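Long-range contacts in agmatinase (Deinococcus radiodurans, PDB 1WOH), which probably hydrolyses agmatine to putrescine and urea, as a manganese-dependent member of the arginase family: residues W27-A33 with R110-V115; A104-R108 with R129-V134. All blocks are in the same frame, centred on the assembly; numbering follows the deposited sequence.

Contact 1 of 2, residues W27-A33 with R110-V115; sequences WQADVAA and RCRVPV
R110 runs its aliphatic chain across the indole of W27, and its atoms can be followed outward one by one. R110 CB stands 3.7 Å from the centroid of the W27 six-membered ring, 9° off its normal, a CH-pi contact, and also touches W27 O. CG passes close to the same carbonyl oxygen. CD lies over the same face near the rim, with R110 CD 3.5 Å from W27 NE1. The chain is extended from CG to NE, which carries the guanidinium past the indole to G25 O, bonded by NE, and Q106 O, bonded by NH1. W27 NE1 itself donates to Q22 O.

Beyond this pair A29 N donates to R110 O at 3.1 Å. The chains then turn at D30 and R112-V113, where D30 O accepts two bonds of 2.9 Å: V113 N comes nearly in line with the C=O (N-H...O 169°), R112 N from above the carbonyl plane on a bent bond. D30 OD1 and R112 NH2 form a salt bridge, 3.2 Å, whose hydrogen bond is bent and weak. Regular parallel pairing runs from V31/V113 onward, with V115 N bonded to A32 O at 2.8 Å. A32 CB packs 3.7 Å from C111 SG.

The pairing joins neighbouring strands 31-36 and 114-118 in the parallel sheet of the arginase-family alpha/beta fold. V31 and V115 face helix 284-302, touching F301 and V293 respectively, whereas A32 and P114 meet helix 93-108 on the other face.

Contact 2 of 2, residues A104-R108 with R129-V134; sequences ARQVR and RAFADV
R105 and A130 mark the nearest backbone approach, with R105 CA 4.9 Å from A130 CA. Segment 104-108 is the last part of helix 93-108; 129-134 is irregular chain after helix 124-128, closing with a type I turn from F131 to V134 in which V134 N bonds to F131 O. No backbone-to-backbone hydrogen bond links the two, so side chains make the join. A130 CB fits against the helix, 3.7 Å from A104 CB and 3.6 Å from R105 CG.

R108 carries most of the contact. Bends at chi2 (-115°) and chi3 fold its chain over F131, with R108 CD 3.4 Å from F131 CE2. The guanidinium lies flat on the ring in an offset stack, the planes 12° apart, which is also an off-centre cation-pi contact. At the guanidinium edge, R108 NH2 makes two bonds: one to A130 O at 3.0 Å, on a lone pair in the carbonyl plane, and a salt bridge to D133 OD2 at 2.6 Å, met on the syn side but tilted out of the carboxylate plane. R108 NE bonds weakly to A130 O as well. The carboxylate is turned 78° from the guanidinium plane. V134 CG2 touches R108 NH1, 3.6 Å away. With a leucine in place of R108, D133 would probably lose its salt-bridge mate and A130 O its arginine donors, while the ring of F131 would lose its stacked cation.

Stacking and the paired NH2 bonds together fix the guanidinium's rotation. D133 probably offsets its charge, and the aromatic face probably adds to its stabilisation, so that one arginine ties the helix end to the turn by both its flat face and its edge.

In the fold
The contacts are linked through helix 93-108, which leads into strand 114-118, each contact holding one of the two; their centres are about 12 Å apart. Both are partly buried. Contact 1 joins strand to strand: its end at A32-A33 with P114-V115 is buried in the sheet and held by main-chain bonds, while its charged and aromatic pairs gather at the more exposed start. Contact 2 joins helix to loop, without main-chain pairing, and relies on one arginine, stacked on buried F131 and bonded at its edge to A130 O and exposed D133. The two meet on one face of the sheet, where P114 CG lies 3.7 Å from R108 CG and A32 CB 3.7 Å from V107 CG1. Both are away from the manganese-binding residues.

Contact 1 of 2, residues W27-A33 with R110-V115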
ATOM      1  N   TRP A  27       4.890   3.552 -41.687  1.00 29.95           N
ATOM      2  CA  TRP A  27       3.546   3.138 -41.303  1.00 27.97           C
ATOM      3  C   TRP A  27       2.547   4.286 -41.386  1.00 27.30           C
ATOM      4  O   TRP A  27       2.920   5.458 -41.476  1.00 26.42           O
ATOM      5  CB  TRP A  27       3.536   2.581 -39.874  1.00 27.01           C
ATOM      6  CG  TRP A  27       4.018   3.567 -38.851  1.00 23.73           C
ATOM      7  CD1 TRP A  27       5.310   3.806 -38.491  1.00 24.12           C
ATOM      8  CD2 TRP A  27       3.216   4.507 -38.118  1.00 23.24           C
ATOM      9  NE1 TRP A  27       5.369   4.838 -37.583  1.00 23.17           N
ATOM     10  CE2 TRP A  27       4.099   5.288 -37.337  1.00 22.31           C
ATOM     11  CE3 TRP A  27       1.842   4.767 -38.048  1.00 20.58           C
ATOM     12  CZ2 TRP A  27       3.650   6.313 -36.497  1.00 22.50           C
ATOM     13  CZ3 TRP A  27       1.394   5.789 -37.211  1.00 23.18           C
ATOM     14  CH2 TRP A  27       2.298   6.549 -36.448  1.00 21.47           C
ATOM     15  N   GLN A  28       1.270   3.930 -41.361  1.00 27.71           N
ATOM     16  CA  GLN A  28       0.186   4.899 -41.401  1.00 30.04           C
ATOM     17  C   GLN A  28      -0.986   4.326 -40.618  1.00 27.69           C
ATOM     18  O   GLN A  28      -1.317   3.149 -40.757  1.00 28.44           O
ATOM     19  CB  GLN A  28      -0.242   5.182 -42.845  1.00 34.41           C
ATOM     20  CG  GLN A  28       0.753   6.008 -43.648  1.00 45.05           C
ATOM     21  CD  GLN A  28       0.329   6.191 -45.097  1.00 51.96           C
ATOM     22  OE1 GLN A  28      -0.772   6.667 -45.378  1.00 57.48           O
ATOM     23  NE2 GLN A  28       1.205   5.814 -46.025  1.00 56.62           N
ATOM     24  N   ALA A  29      -1.602   5.152 -39.781  1.00 25.76           N
ATOM     25  CA  ALA A  29      -2.745   4.715 -38.991  1.00 22.77           C
ATOM     26  C   ALA A  29      -3.623   5.907 -38.671  1.00 20.53           C
ATOM     27  O   ALA A  29      -3.163   7.050 -38.683  1.00 20.92           O
ATOM     28  CB  ALA A  29      -2.276   4.048 -37.711  1.00 22.99           C
ATOM     29  N   ASP A  30      -4.892   5.647 -38.390  1.00 17.54           N
ATOM     30  CA  ASP A  30      -5.807   6.733 -38.069  1.00 17.84           C
ATOM     31  C   ASP A  30      -5.413   7.380 -36.746  1.00 16.69           C
ATOM     32  O   ASP A  30      -5.426   8.604 -36.614  1.00 16.42           O
ATOM     33  CB  ASP A  30      -7.245   6.215 -37.984  1.00 18.31           C
ATOM     34  CG  ASP A  30      -7.757   5.698 -39.317  1.00 20.61           C
ATOM     35  OD1 ASP A  30      -7.504   6.361 -40.346  1.00 22.64           O
ATOM     36  OD2 ASP A  30      -8.418   4.638 -39.333  1.00 21.03           O
ATOM     37  N   VAL A  31      -5.054   6.540 -35.781  1.00 16.11           N
ATOM     38  CA  VAL A  31      -4.665   6.982 -34.441  1.00 15.44           C
ATOM     39  C   VAL A  31      -3.315   6.385 -34.055  1.00 15.81           C
ATOM     40  O   VAL A  31      -3.081   5.196 -34.257  1.00 13.94           O
ATOM     41  CB  VAL A  31      -5.705   6.521 -33.387  1.00 15.48           C
ATOM     42  CG1 VAL A  31      -5.291   6.986 -31.987  1.00 14.42           C
ATOM     43  CG2 VAL A  31      -7.072   7.056 -33.739  1.00 11.66           C
ATOM     44  N   ALA A  32      -2.431   7.207 -33.489  1.00 14.25           N
ATOM     45  CA  ALA A  32      -1.118   6.730 -33.072  1.00 15.28           C
ATOM     46  C   ALA A  32      -0.792   7.292 -31.697  1.00 12.64           C
ATOM     47  O   ALA A  32      -0.915   8.491 -31.462  1.00 15.71           O
ATOM     48  CB  ALA A  32      -0.042   7.153 -34.079  1.00 13.97           C
ATOM     49  N   ALA A  33      -0.392   6.415 -30.790  1.00 14.29           N
ATOM     50  CA  ALA A  33      -0.047   6.828 -29.435  1.00 12.50           C
ATOM     51  C   ALA A  33       1.466   6.974 -29.304  1.00 13.08           C
ATOM     52  O   ALA A  33       2.224   6.210 -29.898  1.00 13.65           O
ATOM     53  CB  ALA A  33      -0.556   5.792 -28.437  1.00 12.80           C
ATOM     54  N   ARG A 110       2.178  10.666 -39.665  1.00 21.02           N
ATOM     55  CA  ARG A 110       1.810   9.321 -40.080  1.00 20.20           C
ATOM     56  C   ARG A 110       0.450   8.878 -39.558  1.00 19.32           C
ATOM     57  O   ARG A 110       0.077   7.716 -39.699  1.00 20.16           O
ATOM     58  CB  ARG A 110       2.890   8.329 -39.642  1.00 19.45           C
ATOM     59  CG  ARG A 110       4.249   8.556 -40.308  1.00 19.02           C
ATOM     60  CD  ARG A 110       5.327   7.731 -39.634  1.00 20.39           C
ATOM     61  NE  ARG A 110       6.629   7.816 -40.302  1.00 21.84           N
ATOM     62  CZ  ARG A 110       7.359   8.922 -40.409  1.00 22.09           C
ATOM     63  NH1 ARG A 110       6.931  10.066 -39.894  1.00 21.03           N
ATOM     64  NH2 ARG A 110       8.528   8.881 -41.040  1.00 24.40           N
ATOM     65  N   CYS A 111      -0.293   9.795 -38.951  1.00 19.91           N
ATOM     66  CA  CYS A 111      -1.615   9.452 -38.444  1.00 19.46           C
ATOM     67  C   CYS A 111      -2.545  10.646 -38.539  1.00 18.54           C
ATOM     68  O   CYS A 111      -2.122  11.755 -38.861  1.00 18.86           O
ATOM     69  CB  CYS A 111      -1.535   8.975 -36.990  1.00 17.69           C
ATOM     70  SG  CYS A 111      -1.191  10.275 -35.770  1.00 18.95           S
ATOM     71  N   ARG A 112      -3.822  10.417 -38.263  1.00 17.54           N
ATOM     72  CA  ARG A 112      -4.792  11.499 -38.309  1.00 19.60           C
ATOM     73  C   ARG A 112      -4.844  12.186 -36.951  1.00 18.23           C
ATOM     74  O   ARG A 112      -4.721  13.405 -36.859  1.00 18.48           O
ATOM     75  CB  ARG A 112      -6.172  10.961 -38.688  1.00 23.15           C
ATOM     76  CG  ARG A 112      -7.260  12.023 -38.739  1.00 29.40           C
ATOM     77  CD  ARG A 112      -8.242  11.738 -39.865  1.00 38.23           C
ATOM     78  NE  ARG A 112      -8.670  10.341 -39.879  1.00 43.22           N
ATOM     79  CZ  ARG A 112      -9.504   9.823 -40.773  1.00 46.45           C
ATOM     80  NH1 ARG A 112     -10.007  10.586 -41.734  1.00 48.34           N
ATOM     81  NH2 ARG A 112      -9.835   8.540 -40.709  1.00 47.37           N
ATOM     82  N   VAL A 113      -5.014  11.398 -35.899  1.00 16.88           N
ATOM     83  CA  VAL A 113      -5.079  11.945 -34.554  1.00 16.87           C
ATOM     84  C   VAL A 113      -4.034  11.310 -33.653  1.00 16.28           C
ATOM     85  O   VAL A 113      -4.104  10.120 -33.339  1.00 15.66           O
ATOM     86  CB  VAL A 113      -6.457  11.722 -33.906  1.00 17.12           C
ATOM     87  CG1 VAL A 113      -6.499  12.417 -32.543  1.00 16.29           C
ATOM     88  CG2 VAL A 113      -7.563  12.252 -34.814  1.00 19.09           C
ATOM     89  N   PRO A 114      -3.028  12.094 -33.245  1.00 15.01           N
ATOM     90  CA  PRO A 114      -1.997  11.536 -32.369  1.00 13.99           C
ATOM     91  C   PRO A 114      -2.446  11.665 -30.916  1.00 12.38           C
ATOM     92  O   PRO A 114      -3.078  12.652 -30.545  1.00 12.28           O
ATOM     93  CB  PRO A 114      -0.787  12.404 -32.676  1.00 15.45           C
ATOM     94  CG  PRO A 114      -1.419  13.743 -32.923  1.00 14.38           C
ATOM     95  CD  PRO A 114      -2.612  13.401 -33.784  1.00 14.14           C
ATOM     96  N   VAL A 115      -2.139  10.653 -30.115  1.00 12.08           N
ATOM     97  CA  VAL A 115      -2.476  10.648 -28.695  1.00 12.44           C
ATOM     98  C   VAL A 115      -1.173  10.598 -27.917  1.00 10.75           C
ATOM     99  O   VAL A 115      -0.394   9.648 -28.046  1.00 10.60           O
ATOM    100  CB  VAL A 115      -3.337   9.433 -28.338  1.00 14.19           C
ATOM    101  CG1 VAL A 115      -3.566   9.381 -26.836  1.00 14.41           C
ATOM    102  CG2 VAL A 115      -4.665   9.520 -29.080  1.00 13.97           C
TER

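Contact 2 of 2, residues A104-R108 with R129-V134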
ATOM      1  N   ALA A 104       7.136  13.717 -31.893  1.00 17.72           N
ATOM      2  CA  ALA A 104       5.744  14.115 -32.092  1.00 17.39           C
ATOM      3  C   ALA A 104       5.511  14.496 -33.554  1.00 18.09           C
ATOM      4  O   ALA A 104       4.493  14.133 -34.135  1.00 19.03           O
ATOM      5  CB  ALA A 104       5.390  15.275 -31.175  1.00 18.02           C
ATOM      6  N   ARG A 105       6.451  15.228 -34.144  1.00 18.48           N
ATOM      7  CA  ARG A 105       6.323  15.617 -35.548  1.00 23.67           C
ATOM      8  C   ARG A 105       6.255  14.387 -36.441  1.00 22.64           C
ATOM      9  O   ARG A 105       5.439  14.324 -37.369  1.00 23.77           O
ATOM     10  CB  ARG A 105       7.507  16.477 -36.001  1.00 27.98           C
ATOM     11  CG  ARG A 105       7.444  17.934 -35.594  1.00 36.24           C
ATOM     12  CD  ARG A 105       8.113  18.798 -36.656  1.00 45.22           C
ATOM     13  NE  ARG A 105       8.223  20.198 -36.255  1.00 52.53           N
ATOM     14  CZ  ARG A 105       9.105  20.650 -35.371  1.00 56.76           C
ATOM     15  NH1 ARG A 105       9.955  19.810 -34.798  1.00 59.65           N
ATOM     16  NH2 ARG A 105       9.139  21.939 -35.061  1.00 58.70           N
ATOM     17  N   GLN A 106       7.123  13.417 -36.172  1.00 22.02           N
ATOM     18  CA  GLN A 106       7.165  12.189 -36.959  1.00 21.45           C
ATOM     19  C   GLN A 106       5.875  11.391 -36.821  1.00 20.58           C
ATOM     20  O   GLN A 106       5.372  10.838 -37.799  1.00 19.83           O
ATOM     21  CB  GLN A 106       8.353  11.325 -36.538  1.00 23.70           C
ATOM     22  CG  GLN A 106       9.702  12.015 -36.684  1.00 28.09           C
ATOM     23  CD  GLN A 106      10.860  11.124 -36.282  1.00 31.85           C
ATOM     24  OE1 GLN A 106      10.810  10.448 -35.251  1.00 34.21           O
ATOM     25  NE2 GLN A 106      11.916  11.123 -37.089  1.00 35.63           N
ATOM     26  N   VAL A 107       5.345  11.324 -35.607  1.00 17.61           N
ATOM     27  CA  VAL A 107       4.111  10.592 -35.367  1.00 18.33           C
ATOM     28  C   VAL A 107       2.923  11.311 -35.999  1.00 17.92           C
ATOM     29  O   VAL A 107       2.056  10.684 -36.616  1.00 20.14           O
ATOM     30  CB  VAL A 107       3.871  10.400 -33.852  1.00 17.38           C
ATOM     31  CG1 VAL A 107       2.435   9.924 -33.594  1.00 18.70           C
ATOM     32  CG2 VAL A 107       4.867   9.385 -33.315  1.00 16.37           C
ATOM     33  N   ARG A 108       2.891  12.629 -35.863  1.00 18.01           N
ATOM     34  CA  ARG A 108       1.804  13.409 -36.439  1.00 21.42           C
ATOM     35  C   ARG A 108       1.699  13.198 -37.951  1.00 21.61           C
ATOM     36  O   ARG A 108       0.601  13.078 -38.499  1.00 22.58           O
ATOM     37  CB  ARG A 108       2.012  14.893 -36.140  1.00 23.68           C
ATOM     38  CG  ARG A 108       0.958  15.483 -35.229  1.00 27.50           C
ATOM     39  CD  ARG A 108       0.137  16.523 -35.966  1.00 29.05           C
ATOM     40  NE  ARG A 108       0.937  17.693 -36.294  1.00 29.22           N
ATOM     41  CZ  ARG A 108       0.529  18.693 -37.069  1.00 28.92           C
ATOM     42  NH1 ARG A 108      -0.681  18.676 -37.610  1.00 29.86           N
ATOM     43  NH2 ARG A 108       1.337  19.719 -37.298  1.00 25.48           N
ATOM     44  N   ARG A 129       4.923  22.144 -30.006  1.00 14.45           N
ATOM     45  CA  ARG A 129       5.827  22.689 -31.014  1.00 14.50           C
ATOM     46  C   ARG A 129       5.714  21.921 -32.328  1.00 16.02           C
ATOM     47  O   ARG A 129       6.080  22.432 -33.388  1.00 16.73           O
ATOM     48  CB  ARG A 129       7.282  22.656 -30.530  1.00 15.11           C
ATOM     49  CG  ARG A 129       7.582  23.593 -29.372  1.00 14.10           C
ATOM     50  CD  ARG A 129       9.089  23.828 -29.200  1.00 15.31           C
ATOM     51  NE  ARG A 129       9.837  22.597 -28.960  1.00 17.12           N
ATOM     52  CZ  ARG A 129      11.116  22.564 -28.593  1.00 18.10           C
ATOM     53  NH1 ARG A 129      11.789  23.697 -28.424  1.00 18.51           N
ATOM     54  NH2 ARG A 129      11.727  21.405 -28.394  1.00 17.15           N
ATOM     55  N   ALA A 130       5.202  20.697 -32.261  1.00 16.15           N
ATOM     56  CA  ALA A 130       5.058  19.881 -33.458  1.00 15.60           C
ATOM     57  C   ALA A 130       3.843  20.272 -34.297  1.00 17.18           C
ATOM     58  O   ALA A 130       3.613  19.697 -35.361  1.00 18.06           O
ATOM     59  CB  ALA A 130       4.973  18.412 -33.079  1.00 15.14           C
ATOM     60  N   PHE A 131       3.071  21.244 -33.821  1.00 16.63           N
ATOM     61  CA  PHE A 131       1.873  21.697 -34.528  1.00 17.26           C
ATOM     62  C   PHE A 131       2.033  23.133 -35.028  1.00 18.18           C
ATOM     63  O   PHE A 131       1.063  23.878 -35.143  1.00 18.71           O
ATOM     64  CB  PHE A 131       0.651  21.609 -33.606  1.00 15.54           C
ATOM     65  CG  PHE A 131       0.319  20.208 -33.170  1.00 15.95           C
ATOM     66  CD1 PHE A 131       1.137  19.528 -32.268  1.00 14.86           C
ATOM     67  CD2 PHE A 131      -0.808  19.562 -33.672  1.00 15.95           C
ATOM     68  CE1 PHE A 131       0.836  18.221 -31.871  1.00 13.08           C
ATOM     69  CE2 PHE A 131      -1.122  18.256 -33.285  1.00 12.59           C
ATOM     70  CZ  PHE A 131      -0.300  17.583 -32.385  1.00 13.30           C
ATOM     71  N   ALA A 132       3.266  23.517 -35.329  1.00 18.97           N
ATOM     72  CA  ALA A 132       3.536  24.870 -35.803  1.00 21.03           C
ATOM     73  C   ALA A 132       2.814  25.202 -37.109  1.00 20.38           C
ATOM     74  O   ALA A 132       2.498  26.363 -37.366  1.00 22.65           O
ATOM     75  CB  ALA A 132       5.040  25.065 -35.974  1.00 20.18           C
ATOM     76  N   ASP A 133       2.543  24.187 -37.923  1.00 22.71           N
ATOM     77  CA  ASP A 133       1.885  24.409 -39.208  1.00 24.29           C
ATOM     78  C   ASP A 133       0.362  24.390 -39.173  1.00 24.36           C
ATOM     79  O   ASP A 133      -0.282  24.427 -40.222  1.00 24.24           O
ATOM     80  CB  ASP A 133       2.388  23.391 -40.240  1.00 26.70           C
ATOM     81  CG  ASP A 133       2.009  21.963 -39.893  1.00 28.84           C
ATOM     82  OD1 ASP A 133       2.513  21.038 -40.564  1.00 29.80           O
ATOM     83  OD2 ASP A 133       1.204  21.764 -38.959  1.00 29.40           O
ATOM     84  N   VAL A 134      -0.219  24.326 -37.978  1.00 24.40           N
ATOM     85  CA  VAL A 134      -1.675  24.319 -37.853  1.00 22.69           C
ATOM     86  C   VAL A 134      -2.195  25.748 -37.715  1.00 23.60           C
ATOM     87  O   VAL A 134      -1.935  26.428 -36.720  1.00 24.05           O
ATOM     88  CB  VAL A 134      -2.130  23.488 -36.627  1.00 21.64           C
ATOM     89  CG1 VAL A 134      -3.645  23.537 -36.499  1.00 21.88           C
ATOM     90  CG2 VAL A 134      -1.655  22.053 -36.770  1.00 18.06           C
TER